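Local coordinates for protein tumor necrosis factor receptor superfamily member 11B (Homo sapiens, PDB 3URF) that acts as a soluble decoy receptor for the cytokine RANKL, through cysteine-rich repeats of the TNF-receptor type, and so restrains osteoclast formation, at residues 69-74 / 83-88. Numbering follows the deposited sequence.
Sequences LQYVKQ and VCECKE
The carbonyl oxygen of Val83 is gripped twice, by weak hydrogen bonds from Lys73 N (2.8 Å) and Gln74 N (3.3 Å). Two consecutive residues opposite one define a classic beta bulge, and Val83 N completes it by donating to Gln74 O at 2.8 Å. Beyond the bulge Tyr71 and Glu85 form a hydrogen-bonded pair, and Lys87 N adds one more bond, to Leu69 O. The bulge sets Gln74 on the face of Tyr71 and Glu85, while Lys73 turns toward the partner strand. Long enough to reach over and bent at chi3 (-83°), the lysine delivers NZ to Glu85 OE1, a salt bridge of 3.0 Å. Tyr71 runs alongside Glu85, its flat ring nearly perpendicular to the carboxylate and CE1 4.1 Å from Glu85 CB. With an alanine at Glu85 the carboxylate is gone, and the Lys73 ammonium would probably lose its mate and swing away. Gln70 is long enough to lay OE1 3.3 Å from Cys84 CB, and its amide oxygen still accepts from Lys67 N. This hairpin closes the second cysteine-rich repeat through the Cys84–Cys66 disulfide and leads into the third, where Cys86 bonds Cys97 and packs on Leu92, beside strands 90-93 and 96-99.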
loop_
_atom_site.group_PDB
_atom_site.type_symbol
_atom_site.label_atom_id
_atom_site.label_comp_id
_atom_site.label_asym_id
_atom_site.label_seq_id
_atom_site.Cartn_x
_atom_site.Cartn_y
_atom_site.Cartn_z
ATOM N N LEU B 69 20.052 1.704 -15.163
ATOM C CA LEU B 69 21.498 1.575 -15.286
ATOM C C LEU B 69 21.939 0.152 -15.593
ATOM O O LEU B 69 23.058 -0.257 -15.254
ATOM C CB LEU B 69 22.197 2.105 -14.038
ATOM C CG LEU B 69 21.823 3.572 -13.836
ATOM C CD1 LEU B 69 22.782 4.259 -12.897
ATOM C CD2 LEU B 69 21.807 4.259 -15.184
ATOM N N GLN B 70 21.055 -0.591 -16.249
ATOM C CA GLN B 70 21.373 -1.932 -16.685
ATOM C C GLN B 70 21.408 -2.022 -18.184
ATOM O O GLN B 70 20.760 -1.242 -18.877
ATOM C CB GLN B 70 20.332 -2.901 -16.190
ATOM C CG GLN B 70 20.577 -3.374 -14.805
ATOM C CD GLN B 70 19.673 -4.512 -14.468
ATOM O OE1 GLN B 70 18.564 -4.628 -15.017
ATOM N NE2 GLN B 70 20.134 -5.381 -13.577
ATOM N N TYR B 71 22.160 -2.999 -18.675
ATOM C CA TYR B 71 22.216 -3.264 -20.101
ATOM C C TYR B 71 21.949 -4.748 -20.381
ATOM O O TYR B 71 22.257 -5.618 -19.551
ATOM C CB TYR B 71 23.578 -2.853 -20.650
ATOM C CG TYR B 71 24.629 -3.904 -20.432
ATOM C CD1 TYR B 71 25.422 -3.903 -19.284
ATOM C CD2 TYR B 71 24.811 -4.918 -21.364
ATOM C CE1 TYR B 71 26.383 -4.884 -19.081
ATOM C CE2 TYR B 71 25.759 -5.902 -21.167
ATOM C CZ TYR B 71 26.545 -5.885 -20.026
ATOM O OH TYR B 71 27.493 -6.874 -19.847
ATOM N N VAL B 72 21.377 -5.033 -21.549
ATOM C CA VAL B 72 21.110 -6.411 -21.951
ATOM C C VAL B 72 22.369 -7.134 -22.385
ATOM O O VAL B 72 22.836 -6.963 -23.508
ATOM C CB VAL B 72 20.113 -6.497 -23.110
ATOM C CG1 VAL B 72 19.650 -7.946 -23.289
ATOM C CG2 VAL B 72 18.920 -5.592 -22.855
ATOM N N LYS B 73 22.917 -7.945 -21.490
ATOM C CA LYS B 73 24.089 -8.741 -21.813
ATOM C C LYS B 73 23.725 -9.845 -22.799
ATOM O O LYS B 73 24.391 -10.046 -23.821
ATOM C CB LYS B 73 24.664 -9.361 -20.548
ATOM C CG LYS B 73 25.557 -10.533 -20.828
ATOM C CD LYS B 73 25.934 -11.266 -19.562
ATOM C CE LYS B 73 27.107 -10.609 -18.860
ATOM N NZ LYS B 73 27.602 -11.460 -17.737
ATOM N N GLN B 74 22.661 -10.565 -22.474
ATOM C CA GLN B 74 22.174 -11.636 -23.317
ATOM C C GLN B 74 20.736 -11.334 -23.724
ATOM O O GLN B 74 19.839 -11.197 -22.887
ATOM C CB GLN B 74 22.272 -12.967 -22.573
ATOM C CG GLN B 74 21.359 -14.064 -23.096
ATOM C CD GLN B 74 21.855 -14.696 -24.384
ATOM O OE1 GLN B 74 21.056 -15.176 -25.195
ATOM N NE2 GLN B 74 23.176 -14.718 -24.573
ATOM N N VAL B 83 19.287 -11.576 -20.169
ATOM C CA VAL B 83 20.118 -11.337 -18.995
ATOM C C VAL B 83 20.495 -9.872 -18.912
ATOM O O VAL B 83 21.073 -9.313 -19.845
ATOM C CB VAL B 83 21.383 -12.211 -18.967
ATOM C CG1 VAL B 83 22.210 -11.925 -17.704
ATOM C CG2 VAL B 83 20.993 -13.658 -19.008
ATOM N N CYS B 84 20.152 -9.258 -17.786
ATOM C CA CYS B 84 20.405 -7.840 -17.573
ATOM C C CYS B 84 21.498 -7.690 -16.543
ATOM O O CYS B 84 21.534 -8.421 -15.561
ATOM C CB CYS B 84 19.130 -7.156 -17.092
ATOM S SG CYS B 84 17.713 -7.434 -18.190
ATOM N N GLU B 85 22.406 -6.754 -16.761
ATOM C CA GLU B 85 23.458 -6.550 -15.784
ATOM C C GLU B 85 23.724 -5.082 -15.510
ATOM O O GLU B 85 23.528 -4.226 -16.378
ATOM C CB GLU B 85 24.731 -7.278 -16.202
ATOM C CG GLU B 85 24.599 -8.787 -16.095
ATOM C CD GLU B 85 25.922 -9.473 -15.821
ATOM O OE1 GLU B 85 26.971 -8.923 -16.224
ATOM O OE2 GLU B 85 25.908 -10.557 -15.195
ATOM N N CYS B 86 24.146 -4.797 -14.283
ATOM C CA CYS B 86 24.548 -3.449 -13.922
ATOM C C CYS B 86 25.820 -3.061 -14.654
ATOM O O CYS B 86 26.748 -3.857 -14.759
ATOM C CB CYS B 86 24.735 -3.322 -12.408
ATOM S SG CYS B 86 23.167 -3.247 -11.488
ATOM N N LYS B 87 25.844 -1.837 -15.165
ATOM C CA LYS B 87 27.007 -1.305 -15.868
ATOM C C LYS B 87 28.239 -1.232 -14.965
ATOM O O LYS B 87 28.132 -1.371 -13.740
ATOM C CB LYS B 87 26.673 0.071 -16.450
ATOM C CG LYS B 87 25.579 -0.003 -17.514
ATOM C CD LYS B 87 24.965 1.352 -17.866
ATOM C CE LYS B 87 23.702 1.155 -18.727
ATOM N NZ LYS B 87 22.821 2.364 -18.821
ATOM N N GLU B 88 29.407 -1.031 -15.580
ATOM C CA GLU B 88 30.676 -0.966 -14.852
ATOM C C GLU B 88 30.561 -0.066 -13.637
ATOM O O GLU B 88 29.951 1.022 -13.687
ATOM C CB GLU B 88 31.813 -0.452 -15.749
ATOM C CG GLU B 88 33.225 -1.031 -15.442
ATOM C CD GLU B 88 33.991 -0.319 -14.311
ATOM O OE1 GLU B 88 33.696 0.861 -13.996
ATOM O OE2 GLU B 88 34.909 -0.953 -13.741
#